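Local coordinates for protein type III Pentaketide Synthase (Neurospora crassa, PDB 3EUO) that probably condenses acyl and malonyl units into a pentaketide, as a type III polyketide synthase of the chalcone and stilbene synthase family, at residues K345-D348 / A349-P352; T334-S337 / V338-R341; L158-T161 / A162-K165. All blocks are in the same frame, centred on the assembly; numbering follows the deposited sequence.

Interaction 1. Residues K345-D348 / A349-P352; sequences KDMD and ALAP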
ATOM      1  N   LYS A 345     -21.725  23.972  11.069  1.00 23.03           N
ATOM      2  CA  LYS A 345     -22.936  24.487  11.728  1.00 24.57           C
ATOM      3  C   LYS A 345     -24.255  24.047  11.086  1.00 24.93           C
ATOM      4  O   LYS A 345     -25.216  23.750  11.796  1.00 25.41           O
ATOM      5  CB  LYS A 345     -22.902  26.016  11.843  1.00 24.87           C
ATOM      6  CG  LYS A 345     -21.744  26.582  12.656  1.00 26.97           C
ATOM      7  CD  LYS A 345     -21.928  26.390  14.162  1.00 31.53           C
ATOM      8  CE  LYS A 345     -20.773  27.016  14.954  1.00 32.86           C
ATOM      9  NZ  LYS A 345     -19.469  26.316  14.721  1.00 34.29           N
ATOM     10  N   ASP A 346     -24.319  23.999   9.759  1.00 25.52           N
ATOM     11  CA  ASP A 346     -25.589  23.642   9.123  1.00 25.86           C
ATOM     12  C   ASP A 346     -25.926  22.159   9.281  1.00 25.28           C
ATOM     13  O   ASP A 346     -27.086  21.758   9.152  1.00 25.20           O
ATOM     14  CB  ASP A 346     -25.685  24.131   7.669  1.00 26.73           C
ATOM     15  CG  ASP A 346     -24.537  23.669   6.816  1.00 28.41           C
ATOM     16  OD1 ASP A 346     -23.780  22.782   7.264  1.00 31.78           O
ATOM     17  OD2 ASP A 346     -24.388  24.196   5.690  1.00 31.36           O
ATOM     18  N   MET A 347     -24.915  21.349   9.591  1.00 24.35           N
ATOM     19  CA  MET A 347     -25.166  19.963   9.978  1.00 23.64           C
ATOM     20  C   MET A 347     -25.677  19.872  11.426  1.00 23.88           C
ATOM     21  O   MET A 347     -26.603  19.105  11.707  1.00 23.34           O
ATOM     22  CB  MET A 347     -23.944  19.067   9.720  1.00 22.83           C
ATOM     23  CG  MET A 347     -23.693  18.749   8.221  1.00 21.10           C
ATOM     24  SD  MET A 347     -25.014  17.890   7.325  1.00 12.65           S
ATOM     25  CE  MET A 347     -25.741  19.241   6.389  1.00 18.21           C
ATOM     26  N   ASP A 348     -25.107  20.679  12.328  1.00 24.43           N
ATOM     27  CA  ASP A 348     -25.613  20.767  13.705  1.00 25.32           C
ATOM     28  C   ASP A 348     -27.122  21.019  13.708  1.00 25.86           C
ATOM     29  O   ASP A 348     -27.847  20.476  14.547  1.00 26.30           O
ATOM     30  CB  ASP A 348     -24.900  21.870  14.503  1.00 25.23           C
ATOM     31  CG  ASP A 348     -23.424  21.565  14.764  1.00 25.70           C
ATOM     32  OD1 ASP A 348     -22.979  20.416  14.540  1.00 25.60           O
ATOM     33  OD2 ASP A 348     -22.703  22.488  15.202  1.00 24.68           O
ATOM     34  N   ALA A 349     -27.577  21.813  12.740  1.00 26.51           N
ATOM     35  CA  ALA A 349     -28.990  22.204  12.608  1.00 26.92           C
ATOM     36  C   ALA A 349     -29.921  21.056  12.225  1.00 27.23           C
ATOM     37  O   ALA A 349     -31.139  21.150  12.403  1.00 27.46           O
ATOM     38  CB  ALA A 349     -29.127  23.353  11.606  1.00 27.18           C
ATOM     39  N   LEU A 350     -29.356  19.973  11.704  1.00 27.11           N
ATOM     40  CA  LEU A 350     -30.155  18.821  11.305  1.00 27.34           C
ATOM     41  C   LEU A 350     -30.012  17.632  12.263  1.00 27.27           C
ATOM     42  O   LEU A 350     -30.506  16.543  11.971  1.00 27.29           O
ATOM     43  CB  LEU A 350     -29.821  18.412   9.865  1.00 27.24           C
ATOM     44  CG  LEU A 350     -30.212  19.397   8.761  1.00 27.66           C
ATOM     45  CD1 LEU A 350     -29.469  19.082   7.470  1.00 27.56           C
ATOM     46  CD2 LEU A 350     -31.724  19.404   8.535  1.00 28.17           C
ATOM     47  N   ALA A 351     -29.354  17.848  13.400  1.00 27.58           N
ATOM     48  CA  ALA A 351     -29.122  16.784  14.378  1.00 28.03           C
ATOM     49  C   ALA A 351     -30.442  16.204  14.889  1.00 28.63           C
ATOM     50  O   ALA A 351     -31.327  16.966  15.282  1.00 28.91           O
ATOM     51  CB  ALA A 351     -28.291  17.303  15.532  1.00 28.04           C
ATOM     52  N   PRO A 352     -30.578  14.859  14.889  1.00 29.07           N
ATOM     53  CA  PRO A 352     -31.820  14.222  15.330  1.00 29.57           C
ATOM     54  C   PRO A 352     -32.266  14.755  16.686  1.00 30.12           C
ATOM     55  O   PRO A 352     -31.473  14.790  17.632  1.00 30.41           O
ATOM     56  CB  PRO A 352     -31.439  12.744  15.439  1.00 29.45           C
ATOM     57  CG  PRO A 352     -30.355  12.569  14.466  1.00 29.22           C
ATOM     58  CD  PRO A 352     -29.572  13.859  14.486  1.00 28.85           C
TER
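Met347 and Leu350 meet through their methyl ends, CE of Met347 lying 3.9 Å from CD1 of Leu350, the one apolar side-chain touch in this turn of chain. Both chains leave the backbone with CG anti to their own carbonyl carbon (chi1 -73° for Met347, -67° for Leu350), and further bends at chi2 and chi3 curl the thioether of Met347 back toward the leucine. The leucine also rests on the backbone, its CG 3.9 Å from Asp346 O.

Behind these side chains the helix 345-348 unwinds. Ala349 N still makes the i to i-4 helical bond to Lys345 O, 3.2 Å long, but the next two amides reach back three residues: Leu350 N to Met347 O at 2.9 Å, and Ala351 N to Asp348 O at 3.2 Å. Both of these donors stand well above the plane of the carbonyl they use, as befits a tightening turn, and the second bond closes a type I beta turn from Asp348 to Ala351. Within it Ala351 CB packs 3.4 Å from Asp348 O.

The carboxylates of Asp346 and Asp348 find their partners outside this turn: Asp346 OD1 forms a salt bridge with Arg341 NH1, and Asp348 OD1 one with Arg378 NH2. This short helix therefore has a charged link to the helix before it and another to Arg378 at the end of strand 370-378. Helix 318-327 touches this turn, with Arg318 against Leu350, Ala351 and Pro352 and Asp322 against Met347, while the loop residue Val356, on the way to strand 359-366, touches Asp348 and Ala351.

Interaction 2. Residues T334-S337 / V338-R341; sequences TIFS and VLNR
Val338, Leu339, Asn340 and Arg341 each donate their backbone N-H to the carbonyl four residues earlier, Thr334 through Ser337, in regular alpha-helical bonds of 2.8 to 3.0 Å. Over this backbone Val338 sits astride the first turn: its CG2, anti to the carbonyl carbon, comes 3.3 Å from Thr334 O and also meets Thr334 CG2, methyl to methyl, where the two branched side chains cross. Ile335 CD1 also approaches Val338 CB, at 4.3 Å. Leu339 uses its CD1 methyl against Phe336, near the plane of the ring and at its edge, 4.4 Å from Phe336 CD1, and lays CG 3.6 Å from Ile335 O.

Helix 334-342 belongs to the C-terminal half of the thiolase-type fold, packed against the large mixed beta-sheet: Phe336 reaches Ser206 and Val208 of strand 204-211, while Leu339 and Asn340 touch Leu8 of strand 4-11. Helix 318-327 packs on Val338 through Ala319, Ser320 and Arg323.

Water 1 bridges one helical turn: it donates to Ser337 O at 3.0 Å and accepts from Asn340 ND2 at 2.9 Å, so that Ser337 O takes both the water and Arg341 N. Arg341 extends from CG anti to its backbone N (chi1 -179°), then bends at chi2. The remaining polar ends find partners beyond this turn, Ser337 OG with Tyr12 OH, Thr334 OG1 with Ser331 O and Asn340 OD1 with Arg343 NH2 in hydrogen bonds, while the Arg341 guanidinium, besides Asp346, forms salt bridges with Asp322 through NE and Glu344 through NH1.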
ATOM      1  N   THR A 334     -14.168   9.785   0.714  1.00 12.96           N
ATOM      2  CA  THR A 334     -15.470  10.292   1.140  1.00 13.73           C
ATOM      3  C   THR A 334     -15.613  10.379   2.656  1.00 13.41           C
ATOM      4  O   THR A 334     -16.234  11.317   3.165  1.00 13.34           O
ATOM      5  CB  THR A 334     -16.641   9.454   0.588  1.00 14.14           C
ATOM      6  OG1 THR A 334     -16.423   9.181  -0.798  1.00 15.26           O
ATOM      7  CG2 THR A 334     -17.958  10.211   0.744  1.00 14.93           C
ATOM      8  N   ILE A 335     -15.057   9.406   3.370  1.00 13.36           N
ATOM      9  CA  ILE A 335     -15.294   9.330   4.811  1.00 13.10           C
ATOM     10  C   ILE A 335     -14.757  10.545   5.566  1.00 13.05           C
ATOM     11  O   ILE A 335     -15.437  11.050   6.464  1.00 12.78           O
ATOM     12  CB  ILE A 335     -14.858   7.975   5.461  1.00 13.37           C
ATOM     13  CG1 ILE A 335     -15.396   7.845   6.896  1.00 13.90           C
ATOM     14  CG2 ILE A 335     -13.341   7.803   5.443  1.00 12.63           C
ATOM     15  CD1 ILE A 335     -16.910   8.018   7.027  1.00 13.86           C
ATOM     16  N   PHE A 336     -13.564  11.026   5.206  1.00 13.17           N
ATOM     17  CA  PHE A 336     -13.032  12.218   5.883  1.00 13.21           C
ATOM     18  C   PHE A 336     -13.836  13.456   5.494  1.00 13.44           C
ATOM     19  O   PHE A 336     -13.972  14.393   6.289  1.00 13.51           O
ATOM     20  CB  PHE A 336     -11.531  12.433   5.614  1.00 13.62           C
ATOM     21  CG  PHE A 336     -10.628  11.318   6.122  1.00 12.84           C
ATOM     22  CD1 PHE A 336     -11.030  10.458   7.136  1.00 14.68           C
ATOM     23  CD2 PHE A 336      -9.341  11.173   5.592  1.00 13.79           C
ATOM     24  CE1 PHE A 336     -10.186   9.437   7.596  1.00 14.32           C
ATOM     25  CE2 PHE A 336      -8.490  10.169   6.045  1.00 14.27           C
ATOM     26  CZ  PHE A 336      -8.910   9.297   7.049  1.00 14.68           C
ATOM     27  N   SER A 337     -14.371  13.448   4.274  1.00 13.58           N
ATOM     28  CA  SER A 337     -15.263  14.500   3.803  1.00 13.86           C
ATOM     29  C   SER A 337     -16.538  14.541   4.647  1.00 13.87           C
ATOM     30  O   SER A 337     -16.984  15.619   5.047  1.00 13.36           O
ATOM     31  CB  SER A 337     -15.595  14.298   2.322  1.00 14.51           C
ATOM     32  OG  SER A 337     -16.358  15.376   1.825  1.00 16.15           O
ATOM     33  N   VAL A 338     -17.100  13.361   4.920  1.00 13.97           N
ATOM     34  CA  VAL A 338     -18.227  13.213   5.854  1.00 14.11           C
ATOM     35  C   VAL A 338     -17.894  13.737   7.270  1.00 14.63           C
ATOM     36  O   VAL A 338     -18.648  14.541   7.831  1.00 14.93           O
ATOM     37  CB  VAL A 338     -18.734  11.748   5.892  1.00 14.02           C
ATOM     38  CG1 VAL A 338     -19.787  11.550   6.985  1.00 13.74           C
ATOM     39  CG2 VAL A 338     -19.292  11.338   4.518  1.00 14.39           C
ATOM     40  N   LEU A 339     -16.761  13.311   7.829  1.00 14.89           N
ATOM     41  CA  LEU A 339     -16.351  13.779   9.160  1.00 14.97           C
ATOM     42  C   LEU A 339     -16.094  15.291   9.238  1.00 15.18           C
ATOM     43  O   LEU A 339     -16.395  15.931  10.266  1.00 15.10           O
ATOM     44  CB  LEU A 339     -15.136  13.000   9.667  1.00 14.99           C
ATOM     45  CG  LEU A 339     -15.402  11.547  10.052  1.00 15.88           C
ATOM     46  CD1 LEU A 339     -14.075  10.845  10.224  1.00 16.22           C
ATOM     47  CD2 LEU A 339     -16.232  11.458  11.335  1.00 16.97           C
ATOM     48  N   ASN A 340     -15.553  15.855   8.158  1.00 14.84           N
ATOM     49  CA  ASN A 340     -15.352  17.295   8.063  1.00 15.48           C
ATOM     50  C   ASN A 340     -16.697  18.025   8.024  1.00 15.50           C
ATOM     51  O   ASN A 340     -16.913  19.008   8.736  1.00 15.39           O
ATOM     52  CB  ASN A 340     -14.523  17.632   6.817  1.00 15.40           C
ATOM     53  CG  ASN A 340     -14.105  19.094   6.766  1.00 16.98           C
ATOM     54  OD1 ASN A 340     -13.655  19.660   7.764  1.00 18.35           O
ATOM     55  ND2 ASN A 340     -14.248  19.705   5.598  1.00 17.04           N
ATOM     56  N   ARG A 341     -17.607  17.526   7.195  1.00 15.63           N
ATOM     57  CA  ARG A 341     -18.914  18.164   7.034  1.00 15.98           C
ATOM     58  C   ARG A 341     -19.766  18.044   8.301  1.00 16.25           C
ATOM     59  O   ARG A 341     -20.507  18.969   8.639  1.00 16.17           O
ATOM     60  CB  ARG A 341     -19.647  17.573   5.826  1.00 16.23           C
ATOM     61  CG  ARG A 341     -21.020  18.180   5.527  1.00 16.83           C
ATOM     62  CD  ARG A 341     -20.925  19.534   4.832  1.00 18.13           C
ATOM     63  NE  ARG A 341     -22.234  19.952   4.334  1.00 19.25           N
ATOM     64  CZ  ARG A 341     -22.843  21.092   4.647  1.00 20.44           C
ATOM     65  NH1 ARG A 341     -22.261  21.972   5.448  1.00 21.16           N
ATOM     66  NH2 ARG A 341     -24.036  21.360   4.137  1.00 21.12           N
TER
HETATM   67  O   HOH W   1     -16.028  18.180   3.830  1.00 27.21           O

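Interaction 3. Residues L158-T161 / A162-K165; sequences LGHT and ARGK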
ATOM      1  N   LEU A 158       0.465   4.938  18.299  1.00 12.88           N
ATOM      2  CA  LEU A 158       0.720   4.216  19.555  1.00 12.85           C
ATOM      3  C   LEU A 158       2.126   3.596  19.607  1.00 13.36           C
ATOM      4  O   LEU A 158       2.700   3.407  20.692  1.00 13.39           O
ATOM      5  CB  LEU A 158      -0.383   3.184  19.832  1.00 13.17           C
ATOM      6  CG  LEU A 158      -1.770   3.767  20.149  1.00 12.94           C
ATOM      7  CD1 LEU A 158      -2.813   2.676  20.255  1.00 14.20           C
ATOM      8  CD2 LEU A 158      -1.745   4.595  21.438  1.00 15.52           C
ATOM      9  N   GLY A 159       2.690   3.294  18.439  1.00 13.76           N
ATOM     10  CA  GLY A 159       4.081   2.833  18.358  1.00 14.55           C
ATOM     11  C   GLY A 159       5.040   3.899  18.866  1.00 15.19           C
ATOM     12  O   GLY A 159       5.996   3.605  19.591  1.00 15.89           O
ATOM     13  N   HIS A 160       4.770   5.149  18.503  1.00 15.60           N
ATOM     14  CA  HIS A 160       5.565   6.266  19.000  1.00 15.80           C
ATOM     15  C   HIS A 160       5.291   6.532  20.472  1.00 16.27           C
ATOM     16  O   HIS A 160       6.216   6.835  21.229  1.00 16.96           O
ATOM     17  CB  HIS A 160       5.364   7.504  18.136  1.00 15.53           C
ATOM     18  CG  HIS A 160       6.351   7.599  17.017  1.00 15.81           C
ATOM     19  ND1 HIS A 160       6.899   8.790  16.597  1.00 17.71           N
ATOM     20  CD2 HIS A 160       6.922   6.634  16.257  1.00 15.11           C
ATOM     21  CE1 HIS A 160       7.752   8.557  15.612  1.00 15.23           C
ATOM     22  NE2 HIS A 160       7.782   7.255  15.388  1.00 17.36           N
ATOM     23  N   THR A 161       4.028   6.389  20.876  1.00 16.33           N
ATOM     24  CA  THR A 161       3.657   6.474  22.293  1.00 16.15           C
ATOM     25  C   THR A 161       4.469   5.493  23.139  1.00 16.38           C
ATOM     26  O   THR A 161       4.988   5.864  24.198  1.00 16.42           O
ATOM     27  CB  THR A 161       2.156   6.242  22.501  1.00 15.99           C
ATOM     28  OG1 THR A 161       1.429   7.224  21.756  1.00 15.15           O
ATOM     29  CG2 THR A 161       1.782   6.371  23.969  1.00 15.52           C
ATOM     30  N   ALA A 162       4.603   4.254  22.665  1.00 16.85           N
ATOM     31  CA  ALA A 162       5.414   3.243  23.358  1.00 17.49           C
ATOM     32  C   ALA A 162       6.835   3.727  23.636  1.00 18.26           C
ATOM     33  O   ALA A 162       7.448   3.330  24.632  1.00 18.44           O
ATOM     34  CB  ALA A 162       5.445   1.936  22.565  1.00 17.29           C
ATOM     35  N   ARG A 163       7.338   4.594  22.756  1.00 18.61           N
ATOM     36  CA  ARG A 163       8.709   5.107  22.826  1.00 19.34           C
ATOM     37  C   ARG A 163       8.778   6.522  23.398  1.00 19.54           C
ATOM     38  O   ARG A 163       9.834   7.171  23.351  1.00 20.13           O
ATOM     39  CB  ARG A 163       9.362   5.062  21.437  1.00 19.09           C
ATOM     40  CG  ARG A 163       9.405   3.666  20.830  1.00 20.83           C
ATOM     41  CD  ARG A 163      10.517   3.506  19.799  1.00 24.45           C
ATOM     42  NE  ARG A 163      10.131   4.005  18.487  1.00 28.60           N
ATOM     43  CZ  ARG A 163      10.860   4.838  17.752  1.00 29.54           C
ATOM     44  NH1 ARG A 163      12.041   5.268  18.192  1.00 31.29           N
ATOM     45  NH2 ARG A 163      10.413   5.235  16.567  1.00 29.79           N
ATOM     46  N   GLY A 164       7.655   6.998  23.928  1.00 19.52           N
ATOM     47  CA  GLY A 164       7.549   8.357  24.455  1.00 19.67           C
ATOM     48  C   GLY A 164       7.827   9.468  23.453  1.00 19.92           C
ATOM     49  O   GLY A 164       8.292  10.545  23.836  1.00 20.02           O
ATOM     50  N   LYS A 165       7.531   9.224  22.177  1.00 19.67           N
ATOM     51  CA  LYS A 165       7.779  10.205  21.114  1.00 19.42           C
ATOM     52  C   LYS A 165       6.494  10.823  20.589  1.00 18.97           C
ATOM     53  O   LYS A 165       5.475  10.125  20.482  1.00 18.71           O
ATOM     54  CB  LYS A 165       8.527   9.560  19.940  1.00 19.43           C
ATOM     55  CG  LYS A 165       9.926   9.064  20.273  1.00 21.12           C
ATOM     56  CD  LYS A 165      10.411   8.040  19.251  1.00 24.32           C
ATOM     57  CE  LYS A 165      10.637   8.650  17.866  1.00 24.82           C
ATOM     58  NZ  LYS A 165      11.789   9.609  17.836  1.00 28.56           N
TER
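Lys165 starts with CG anti to its carbonyl carbon (chi1 -64°) and then bends at chi3 and chi4, which folds its aliphatic chain against His160 and lays CE over one face of the imidazole. The result is a CH-pi contact, CE standing 4.0 Å from the centroid of the His160 ring and 25° off the ring normal, displaced toward the CE1 side. Arg163 turns back to the same ring with a bend at chi3; its NH2 lies 3.5 Å from His160 NE2, and the guanidinium plane stands 83° from the imidazole. CD of Lys165 lies 3.4 Å above one face of that guanidinium, toward its rim.

Beneath these side chains the helix 145-162 ends in a Schellman motif. Lys165 N bonds to His160 O and Gly164 N to Thr161 O, both at 2.9 Å, and the positive phi of Gly164 as C-prime residue reverses the chain. His160 O is doubly gripped, since Arg163 N also donates to it, from the opposite face of its plane.

His160 ND1 is hydrogen-bonded to the carbonyl O of Pro166, and its ring meets that of His105 edge to face. An alanine here would remove the platform under Lys165 CE and is likely to leave the lysine chain free to swing and Pro166 O without its donor. Leu158 and Ala162 also pack on Arg163 and Leu158 of the second subunit, placing this helix end at the dimer interface.

Because ND1 must carry a proton to serve Pro166 O, and two cationic side chains lie close by, a further proton on NE2 would probably be disfavoured.

Overall arrangement
From the N terminus, interaction 3 comes first, closing the end of helix 145-162 before the chain enters strand 168-175 of the large beta-sheet, in the N-terminal chalcone synthase-type domain and beside the second subunit. Interactions 2 and 1 follow in the C-terminal one; all three lie in series, none nested or crossing. Interaction 2 spans the turns of helix 334-342; interaction 1 closes the short helix 345-348 that follows it and leads toward strand 359-366. These two touch at Arg341, joining the successive helices where the chain passes from one to the next. Interaction 3 stays apart, its nearest atoms about 15 Å from interaction 2 and about 27 Å from interaction 1.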